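5-cytosine DNA methyltransferase (Entamoeba histolytica, PDB 3QV2) is a member of the cytosine-C5 methyltransferase family that binds S-adenosyl-L-homocysteine and probably transfers methyl groups from S-adenosylmethionine to cytosine in tRNA or DNA. Local coordinates at residues A[52-57]-A[291-296]; A[222-227]-A[269-274]; A[277-282]-A[300-305]. All blocks are in the same frame, centred on the assembly; numbering follows the deposited sequence.

The three contacts lie within one C5-methyltransferase catalytic unit and join helix 45-55 and the 222-227 strand region to the chain between 269 and 305. Interaction 1 joins helix 45-55 to the loop before helix 298-306, closing a long loop of chain. Nested inside it, interaction 2 packs residues 222-227, which include strand 224-226 of the small parallel sheet, against the loop 269-274. Interaction 3 follows interaction 2, crosses interaction 1 in order, and pairs helices 276-282 and 298-306. Its centre is about 13 Å from that of interaction 1 and about 16 Å from that of interaction 2, and it touches both; the outer two centres lie about 28 Å apart. The helix pair therefore connects the cofactor side with the small sheet.

Interaction 1. Residues A[52-57]-A[291-296]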
loop_
_atom_site.group_PDB
_atom_site.type_symbol
_atom_site.label_atom_id
_atom_site.label_comp_id
_atom_site.label_asym_id
_atom_site.label_seq_id
_atom_site.Cartn_x
_atom_site.Cartn_y
_atom_site.Cartn_z
ATOM N N SER A 52 -1.484 7.124 -14.573
ATOM C CA SER A 52 -1.386 7.310 -16.016
ATOM C C SER A 52 -0.020 7.858 -16.424
ATOM O O SER A 52 0.533 7.465 -17.449
ATOM C CB SER A 52 -2.501 8.232 -16.514
ATOM O OG SER A 52 -3.775 7.635 -16.335
ATOM N N LYS A 53 0.519 8.767 -15.617
ATOM C CA LYS A 53 1.836 9.340 -15.883
ATOM C C LYS A 53 2.920 8.268 -15.929
ATOM O O LYS A 53 3.800 8.299 -16.788
ATOM C CB LYS A 53 2.189 10.391 -14.828
ATOM C CG LYS A 53 3.657 10.805 -14.820
ATOM C CD LYS A 53 4.051 11.540 -16.092
ATOM C CE LYS A 53 5.509 11.975 -16.042
ATOM N NZ LYS A 53 5.897 12.788 -17.228
ATOM N N ASN A 54 2.849 7.319 -15.000
ATOM C CA ASN A 54 3.867 6.278 -14.889
ATOM C C ASN A 54 3.613 5.050 -15.765
ATOM O O ASN A 54 4.554 4.434 -16.264
ATOM C CB ASN A 54 4.037 5.853 -13.428
ATOM C CG ASN A 54 4.663 6.939 -12.574
ATOM O OD1 ASN A 54 5.885 7.067 -12.513
ATOM N ND2 ASN A 54 3.827 7.728 -11.909
ATOM N N PHE A 55 2.345 4.697 -15.952
ATOM C CA PHE A 55 2.002 3.476 -16.677
ATOM C C PHE A 55 1.434 3.736 -18.071
ATOM O O PHE A 55 1.155 2.798 -18.816
ATOM C CB PHE A 55 1.043 2.613 -15.852
ATOM C CG PHE A 55 1.635 2.127 -14.557
ATOM C CD1 PHE A 55 2.612 1.146 -14.557
ATOM C CD2 PHE A 55 1.219 2.653 -13.345
ATOM C CE1 PHE A 55 3.163 0.696 -13.371
ATOM C CE2 PHE A 55 1.766 2.205 -12.155
ATOM C CZ PHE A 55 2.740 1.226 -12.169
ATOM N N LYS A 56 1.268 5.009 -18.417
ATOM C CA LYS A 56 0.817 5.393 -19.752
ATOM C C LYS A 56 -0.462 4.667 -20.165
ATOM O O LYS A 56 -0.637 4.313 -21.330
ATOM C CB LYS A 56 1.919 5.134 -20.782
ATOM C CG LYS A 56 3.270 5.709 -20.395
ATOM C CD LYS A 56 3.182 7.202 -20.128
ATOM C CE LYS A 56 4.542 7.773 -19.761
ATOM N NZ LYS A 56 4.487 9.239 -19.504
ATOM N N GLU A 57 -1.347 4.442 -19.202
ATOM C CA GLU A 57 -2.627 3.798 -19.467
ATOM C C GLU A 57 -3.721 4.529 -18.703
ATOM O O GLU A 57 -3.484 5.032 -17.606
ATOM C CB GLU A 57 -2.588 2.326 -19.054
ATOM C CG GLU A 57 -1.527 1.508 -19.773
ATOM C CD GLU A 57 -1.391 0.103 -19.215
ATOM O OE1 GLU A 57 -2.374 -0.413 -18.645
ATOM O OE2 GLU A 57 -0.293 -0.482 -19.344
ATOM N N THR A 291 6.022 10.291 -8.211
ATOM C CA THR A 291 4.775 10.971 -7.890
ATOM C C THR A 291 4.906 12.443 -8.259
ATOM O O THR A 291 3.949 13.212 -8.158
ATOM C CB THR A 291 4.447 10.862 -6.394
ATOM O OG1 THR A 291 5.464 11.526 -5.633
ATOM C CG2 THR A 291 4.373 9.403 -5.969
ATOM N N GLN A 292 6.106 12.825 -8.687
ATOM C CA GLN A 292 6.391 14.201 -9.070
ATOM C C GLN A 292 5.750 14.537 -10.411
ATOM O O GLN A 292 6.435 14.912 -11.362
ATOM C CB GLN A 292 7.902 14.435 -9.144
ATOM C CG GLN A 292 8.300 15.896 -9.290
ATOM C CD GLN A 292 8.018 16.706 -8.041
ATOM O OE1 GLN A 292 8.871 16.832 -7.164
ATOM N NE2 GLN A 292 6.815 17.263 -7.954
ATOM N N ILE A 293 4.432 14.389 -10.484
ATOM C CA ILE A 293 3.686 14.767 -11.674
ATOM C C ILE A 293 3.544 16.279 -11.707
ATOM O O ILE A 293 3.254 16.903 -10.687
ATOM C CB ILE A 293 2.286 14.127 -11.698
ATOM C CG1 ILE A 293 2.360 12.698 -12.235
ATOM C CG2 ILE A 293 1.336 14.948 -12.555
ATOM C CD1 ILE A 293 3.226 11.773 -11.413
ATOM N N ASP A 294 3.757 16.865 -12.879
ATOM C CA ASP A 294 3.690 18.312 -13.032
ATOM C C ASP A 294 2.369 18.866 -12.506
ATOM O O ASP A 294 1.293 18.419 -12.907
ATOM C CB ASP A 294 3.882 18.702 -14.499
ATOM C CG ASP A 294 4.305 20.145 -14.665
ATOM O OD1 ASP A 294 4.879 20.708 -13.708
ATOM O OD2 ASP A 294 4.069 20.719 -15.750
ATOM N N GLY A 295 2.460 19.838 -11.605
ATOM C CA GLY A 295 1.285 20.488 -11.056
ATOM C C GLY A 295 0.922 20.015 -9.662
ATOM O O GLY A 295 0.351 20.767 -8.873
ATOM N N LEU A 296 1.256 18.765 -9.357
ATOM C CA LEU A 296 0.939 18.179 -8.058
ATOM C C LEU A 296 1.876 18.673 -6.958
ATOM O O LEU A 296 3.098 18.577 -7.077
ATOM C CB LEU A 296 0.981 16.650 -8.136
ATOM C CG LEU A 296 -0.080 15.988 -9.022
ATOM C CD1 LEU A 296 0.082 14.479 -9.019
ATOM C CD2 LEU A 296 -1.480 16.373 -8.570
#
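Lys53 meets Ile293 with hydrocarbon instead of charge, and unusually tightly: its CB and CG both lie 3.5 Å from Ile293 CG1, a little inside normal van der Waals spacing. The two side chains lie alongside one another, pointing opposite ways. Lys53 CG stands anti to the backbone N (chi1 166°), which sets the first methylenes against the isoleucine. A bend at chi2 (66°) then carries the rest of the chain, with its ammonium group, away from the 291-296 loop. Ile293 answers with its longer branch, whose end, CD1, comes within 3.6 Å of Lys53 CG. The same methyl brushes the amide of Asn54, 4.1 Å from ND2. That amide is held at both ends: ND2 donates to Ile50 O one turn back in helix 45-55, and OD1 accepts from Thr290 N, in the same loop just ahead of Thr291.

Ile293 also begins a type II beta turn, closed by Leu296 N bonding to Ile293 O at 3.0 Å, with Gly295 inside it at positive phi. On the other segment Lys56, just past the helix end at Phe55, has positive phi (52°), and Ser52 OG bonds Glu57 O at 2.9 Å to tie down the chain leaving it.

The contact lies at the surface, with the side chain of Asn54 about 10 Å from bound S-adenosyl-L-homocysteine. A lysine stem against an isoleucine branch probably leaves the charge toward solvent while the carbons cover part of the helix-loop junction, and the Asn54 OD1 bond to Thr290 N supplies the directional link.

Interaction 2. Residues A[222-227]-A[269-274]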
loop_
_atom_site.group_PDB
_atom_site.type_symbol
_atom_site.label_atom_id
_atom_site.label_comp_id
_atom_site.label_asym_id
_atom_site.label_seq_id
_atom_site.Cartn_x
_atom_site.Cartn_y
_atom_site.Cartn_z
ATOM N N PHE A 222 7.636 14.290 17.601
ATOM C CA PHE A 222 8.162 13.631 16.412
ATOM C C PHE A 222 8.891 12.338 16.754
ATOM O O PHE A 222 9.569 12.248 17.777
ATOM C CB PHE A 222 9.128 14.555 15.668
ATOM C CG PHE A 222 8.451 15.588 14.812
ATOM C CD1 PHE A 222 7.802 15.220 13.645
ATOM C CD2 PHE A 222 8.487 16.928 15.159
ATOM C CE1 PHE A 222 7.186 16.168 12.848
ATOM C CE2 PHE A 222 7.874 17.880 14.367
ATOM C CZ PHE A 222 7.222 17.498 13.210
ATOM N N ASP A 223 8.747 11.337 15.892
ATOM C CA ASP A 223 9.621 10.175 15.938
ATOM C C ASP A 223 10.796 10.470 15.018
ATOM O O ASP A 223 10.630 10.583 13.804
ATOM C CB ASP A 223 8.887 8.915 15.481
ATOM C CG ASP A 223 9.770 7.683 15.522
ATOM O OD1 ASP A 223 9.755 6.973 16.549
ATOM O OD2 ASP A 223 10.486 7.431 14.530
ATOM N N ILE A 224 11.983 10.613 15.598
ATOM C CA ILE A 224 13.150 11.049 14.839
ATOM C C ILE A 224 14.146 9.917 14.607
ATOM O O ILE A 224 14.430 9.129 15.511
ATOM C CB ILE A 224 13.864 12.222 15.536
ATOM C CG1 ILE A 224 12.858 13.317 15.896
ATOM C CG2 ILE A 224 14.968 12.778 14.653
ATOM C CD1 ILE A 224 13.480 14.518 16.573
ATOM N N VAL A 225 14.674 9.845 13.389
ATOM C CA VAL A 225 15.630 8.806 13.023
ATOM C C VAL A 225 16.838 9.370 12.280
ATOM O O VAL A 225 16.754 10.413 11.631
ATOM C CB VAL A 225 14.972 7.728 12.140
ATOM C CG1 VAL A 225 13.879 7.006 12.909
ATOM C CG2 VAL A 225 14.416 8.351 10.870
ATOM N N GLY A 226 17.962 8.670 12.389
ATOM C CA GLY A 226 19.165 9.015 11.657
ATOM C C GLY A 226 19.411 8.004 10.553
ATOM O O GLY A 226 18.712 6.997 10.463
ATOM N N LYS A 227 20.410 8.264 9.718
ATOM C CA LYS A 227 20.674 7.420 8.558
ATOM C C LYS A 227 20.951 5.963 8.921
ATOM O O LYS A 227 20.895 5.085 8.058
ATOM C CB LYS A 227 21.833 7.985 7.734
ATOM C CG LYS A 227 23.150 8.074 8.486
ATOM C CD LYS A 227 24.216 8.747 7.639
ATOM C CE LYS A 227 23.792 10.150 7.235
ATOM N NZ LYS A 227 24.835 10.837 6.422
ATOM N N LYS A 269 19.678 20.431 14.661
ATOM C CA LYS A 269 19.979 19.079 14.214
ATOM C C LYS A 269 19.507 18.908 12.776
ATOM O O LYS A 269 19.401 17.790 12.269
ATOM C CB LYS A 269 19.327 18.047 15.136
ATOM C CG LYS A 269 19.622 18.280 16.613
ATOM C CD LYS A 269 19.033 17.192 17.501
ATOM C CE LYS A 269 19.864 15.919 17.456
ATOM N NZ LYS A 269 19.533 14.997 18.579
ATOM N N ASN A 270 19.223 20.036 12.129
ATOM C CA ASN A 270 18.833 20.061 10.722
ATOM C C ASN A 270 17.717 19.081 10.369
ATOM O O ASN A 270 17.745 18.456 9.309
ATOM C CB ASN A 270 20.051 19.819 9.830
ATOM C CG ASN A 270 21.094 20.913 9.959
ATOM O OD1 ASN A 270 21.835 20.966 10.941
ATOM N ND2 ASN A 270 21.158 21.790 8.965
ATOM N N LEU A 271 16.732 18.959 11.252
ATOM C CA LEU A 271 15.618 18.041 11.039
ATOM C C LEU A 271 14.813 18.419 9.801
ATOM O O LEU A 271 14.610 19.600 9.520
ATOM C CB LEU A 271 14.707 18.014 12.267
ATOM C CG LEU A 271 15.372 17.630 13.590
ATOM C CD1 LEU A 271 14.362 17.646 14.726
ATOM C CD2 LEU A 271 16.044 16.270 13.478
ATOM N N ARG A 272 14.357 17.411 9.062
ATOM C CA ARG A 272 13.530 17.636 7.881
ATOM C C ARG A 272 12.586 16.466 7.659
ATOM O O ARG A 272 12.845 15.353 8.117
ATOM C CB ARG A 272 14.402 17.826 6.637
ATOM C CG ARG A 272 15.146 16.574 6.197
ATOM C CD ARG A 272 15.769 16.752 4.820
ATOM N NE ARG A 272 16.607 15.616 4.447
ATOM C CZ ARG A 272 16.174 14.553 3.774
ATOM N NH1 ARG A 272 14.906 14.475 3.397
ATOM N NH2 ARG A 272 17.010 13.568 3.481
ATOM N N TYR A 273 11.486 16.718 6.957
ATOM C CA TYR A 273 10.604 15.641 6.538
ATOM C C TYR A 273 11.286 14.862 5.429
ATOM O O TYR A 273 12.127 15.400 4.709
ATOM C CB TYR A 273 9.276 16.187 6.010
ATOM C CG TYR A 273 8.520 17.072 6.974
ATOM C CD1 TYR A 273 7.837 16.533 8.055
ATOM C CD2 TYR A 273 8.474 18.447 6.790
ATOM C CE1 TYR A 273 7.138 17.342 8.934
ATOM C CE2 TYR A 273 7.780 19.263 7.659
ATOM C CZ TYR A 273 7.114 18.706 8.730
ATOM O OH TYR A 273 6.424 19.521 9.595
ATOM N N PHE A 274 10.932 13.590 5.295
ATOM C CA PHE A 274 11.343 12.828 4.128
ATOM C C PHE A 274 10.585 13.367 2.922
ATOM O O PHE A 274 9.413 13.728 3.031
ATOM C CB PHE A 274 11.046 11.340 4.317
ATOM C CG PHE A 274 11.921 10.669 5.341
ATOM C CD1 PHE A 274 13.197 10.247 5.008
ATOM C CD2 PHE A 274 11.463 10.447 6.630
ATOM C CE1 PHE A 274 14.006 9.623 5.942
ATOM C CE2 PHE A 274 12.265 9.823 7.570
ATOM C CZ PHE A 274 13.539 9.411 7.224
#
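Tyr273 O and the carboxylate of Glu278 both hold Arg272 NH1. The bond to Tyr273 O is 3.2 Å long and bent, with an N-H...O angle of 136°, and the donor is tilted out of the carbonyl plane; Glu278, on helix 276-282, adds a salt bridge. The Arg-Glu pair fits the pattern of motif IX of the C5 methyltransferases, and it leads the 269-274 chain into that helix.

Three apolar pairs join the extended residues 271-274 to residues 222-227, whose touching part runs at 80° to them. Within each pair the side chains cross at about a right angle, and the three pairs are spread out around the crossing. Ile224 and Leu271 meet methyl to methyl twice. Ile224 CD1 touches Leu271 CD1 at 3.7 Å, and Ile224 CG2 lies 3.8 Å from Leu271 CD2. The extended chi2 of Ile224 (-179°) pushes CD1 out to make the first of these contacts. The rings of Phe222 and Tyr273 come together obliquely, with the two CE1 atoms 4.1 Å apart. Val225 CG2 approaches the edge of the Phe274 ring in its plane, 3.9 Å from CZ.

Backbone bonds fix both partners to strand 249-251: Val225 pairs with Ile249 and Cys251, and Arg272 pairs with Tyr250. Both segments are thus tied to one strand of the small parallel sheet, in what is probably the target-recognition region of the enzyme.

Aliphatic branches and aromatic rings carry no directional bond between the two segments, so their fit rests on shape and burial. Direction comes from the backbone pairing and from the doubly held guanidinium, which anchors the chain beside this apolar seam.

Interaction 3. Residues A[277-282]-A[300-305]; sequences NEIKKI and QQYQCL. With SO4 (sulfate ion), chain E.
Tyr302 and Leu305 carry the contact from the 300-305 side, meeting Ile279 and Lys280. Ahead of them, Gln301 bonds Thr291 and Leu296 in the preceding loop. Tyr302 offers the edge of its ring: Ile279 CD1 lies in the ring plane, 3.7 Å from both Tyr302 CD1 and Tyr302 CE1. The phenol is anchored beyond this contact by a hydrogen bond from Tyr302 OH to Phe274 O. Cys304 rests on Ile46 and Ile50 of helix 45-55. Leu305 points at the other helix. Its CB touches Ile279 CG2 at 4.1 Å, and its CD2 comes over the backbone of Lys280, 4.0 Å from Lys280 CA. Bends at chi2 and chi3 turn the Lys280 chain so that NZ reaches Ser286 O. On the outer side, Lys281 NZ forms a salt bridge with Asp201 and a long 3.3 Å bond to O2 of a sulfate, probably from the crystallisation liquor.

The segments 277-282 and 300-305 run nearly parallel, at 16°, their axes 10.2 Å apart at closest, a spacing bridged by these large side chains. Pro276 packs on Tyr302 and Leu305 at the start of the first helix, and Leu305 approaches Ile20, which binds S-adenosyl-L-homocysteine and follows strand 11-16.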
loop_
_atom_site.group_PDB
_atom_site.type_symbol
_atom_site.label_atom_id
_atom_site.label_comp_id
_atom_site.label_asym_id
_atom_site.label_seq_id
_atom_site.Cartn_x
_atom_site.Cartn_y
_atom_site.Cartn_z
ATOM N N ASN A 277 9.728 11.631 -2.917
ATOM C CA ASN A 277 10.564 10.703 -3.664
ATOM C C ASN A 277 11.228 9.673 -2.757
ATOM O O ASN A 277 11.435 8.524 -3.151
ATOM C CB ASN A 277 11.619 11.470 -4.467
ATOM C CG ASN A 277 12.330 10.599 -5.483
ATOM O OD1 ASN A 277 13.492 10.237 -5.303
ATOM N ND2 ASN A 277 11.630 10.255 -6.558
ATOM N N GLU A 278 11.556 10.088 -1.537
ATOM C CA GLU A 278 12.179 9.194 -0.566
ATOM C C GLU A 278 11.200 8.138 -0.058
ATOM O O GLU A 278 11.555 6.967 0.079
ATOM C CB GLU A 278 12.770 9.992 0.599
ATOM C CG GLU A 278 13.995 10.811 0.217
ATOM C CD GLU A 278 14.521 11.655 1.363
ATOM O OE1 GLU A 278 13.707 12.101 2.197
ATOM O OE2 GLU A 278 15.748 11.870 1.427
ATOM N N ILE A 279 9.969 8.556 0.220
ATOM C CA ILE A 279 8.926 7.623 0.624
ATOM C C ILE A 279 8.664 6.634 -0.504
ATOM O O ILE A 279 8.506 5.436 -0.273
ATOM C CB ILE A 279 7.614 8.352 0.957
ATOM C CG1 ILE A 279 7.843 9.397 2.051
ATOM C CG2 ILE A 279 6.540 7.355 1.369
ATOM C CD1 ILE A 279 6.592 10.161 2.434
ATOM N N LYS A 280 8.626 7.155 -1.726
ATOM C CA LYS A 280 8.405 6.340 -2.914
ATOM C C LYS A 280 9.435 5.217 -3.008
ATOM O O LYS A 280 9.098 4.084 -3.347
ATOM C CB LYS A 280 8.449 7.219 -4.169
ATOM C CG LYS A 280 8.097 6.500 -5.461
ATOM C CD LYS A 280 9.325 5.887 -6.112
ATOM C CE LYS A 280 10.362 6.948 -6.433
ATOM N NZ LYS A 280 11.471 6.394 -7.254
ATOM N N LYS A 281 10.687 5.537 -2.699
ATOM C CA LYS A 281 11.754 4.542 -2.711
ATOM C C LYS A 281 11.622 3.556 -1.552
ATOM O O LYS A 281 11.879 2.361 -1.709
ATOM C CB LYS A 281 13.128 5.218 -2.689
ATOM C CG LYS A 281 13.540 5.820 -4.025
ATOM C CD LYS A 281 14.903 6.485 -3.950
ATOM C CE LYS A 281 14.850 7.769 -3.141
ATOM N NZ LYS A 281 16.162 8.475 -3.133
ATOM N N ILE A 282 11.216 4.055 -0.392
ATOM C CA ILE A 282 11.039 3.202 0.779
ATOM C C ILE A 282 9.907 2.197 0.568
ATOM O O ILE A 282 9.973 1.066 1.051
ATOM C CB ILE A 282 10.767 4.030 2.050
ATOM C CG1 ILE A 282 11.981 4.904 2.388
ATOM C CG2 ILE A 282 10.435 3.118 3.215
ATOM C CD1 ILE A 282 11.804 5.737 3.643
ATOM N N GLN A 300 -0.264 16.671 -1.994
ATOM C CA GLN A 300 -1.011 15.734 -2.829
ATOM C C GLN A 300 -0.251 14.423 -3.030
ATOM O O GLN A 300 -0.846 13.346 -3.032
ATOM C CB GLN A 300 -1.345 16.374 -4.179
ATOM C CG GLN A 300 -2.339 17.525 -4.090
ATOM C CD GLN A 300 -2.453 18.301 -5.388
ATOM O OE1 GLN A 300 -1.477 18.452 -6.120
ATOM N NE2 GLN A 300 -3.652 18.797 -5.680
ATOM N N GLN A 301 1.066 14.519 -3.192
ATOM C CA GLN A 301 1.902 13.338 -3.371
ATOM C C GLN A 301 2.024 12.555 -2.067
ATOM O O GLN A 301 1.947 11.325 -2.058
ATOM C CB GLN A 301 3.289 13.735 -3.880
ATOM C CG GLN A 301 3.262 14.556 -5.160
ATOM C CD GLN A 301 4.637 15.038 -5.577
ATOM O OE1 GLN A 301 5.631 14.328 -5.426
ATOM N NE2 GLN A 301 4.701 16.257 -6.101
ATOM N N TYR A 302 2.216 13.276 -0.967
ATOM C CA TYR A 302 2.275 12.671 0.358
ATOM C C TYR A 302 1.012 11.870 0.647
ATOM O O TYR A 302 1.076 10.751 1.152
ATOM C CB TYR A 302 2.456 13.752 1.427
ATOM C CG TYR A 302 3.874 14.255 1.577
ATOM C CD1 TYR A 302 4.941 13.369 1.672
ATOM C CD2 TYR A 302 4.148 15.615 1.624
ATOM C CE1 TYR A 302 6.240 13.825 1.812
ATOM C CE2 TYR A 302 5.443 16.080 1.762
ATOM C CZ TYR A 302 6.483 15.183 1.857
ATOM O OH TYR A 302 7.772 15.645 1.996
ATOM N N GLN A 303 -0.136 12.454 0.318
ATOM C CA GLN A 303 -1.425 11.817 0.566
ATOM C C GLN A 303 -1.553 10.492 -0.179
ATOM O O GLN A 303 -1.962 9.482 0.398
ATOM C CB GLN A 303 -2.566 12.758 0.178
ATOM C CG GLN A 303 -2.611 14.035 1.004
ATOM C CD GLN A 303 -3.581 15.058 0.447
ATOM O OE1 GLN A 303 -4.342 14.771 -0.478
ATOM N NE2 GLN A 303 -3.557 16.262 1.008
ATOM N N CYS A 304 -1.200 10.501 -1.461
ATOM C CA CYS A 304 -1.251 9.294 -2.276
ATOM C C CYS A 304 -0.279 8.242 -1.752
ATOM O O CYS A 304 -0.642 7.079 -1.584
ATOM C CB CYS A 304 -0.937 9.618 -3.739
ATOM S SG CYS A 304 -2.182 10.640 -4.561
ATOM N N LEU A 305 0.954 8.661 -1.490
ATOM C CA LEU A 305 1.977 7.756 -0.976
ATOM C C LEU A 305 1.579 7.166 0.373
ATOM O O LEU A 305 1.771 5.976 0.621
ATOM C CB LEU A 305 3.323 8.476 -0.868
ATOM C CG LEU A 305 4.000 8.808 -2.199
ATOM C CD1 LEU A 305 5.074 9.872 -2.020
ATOM C CD2 LEU A 305 4.578 7.548 -2.829
HETATM S S SO4 E . 17.260 8.869 -7.006
HETATM O O1 SO4 E . 16.645 10.004 -6.329
HETATM O O2 SO4 E . 17.588 7.845 -6.004
HETATM O O3 SO4 E . 16.326 8.346 -8.006
HETATM O O4 SO4 E . 18.475 9.256 -7.723
#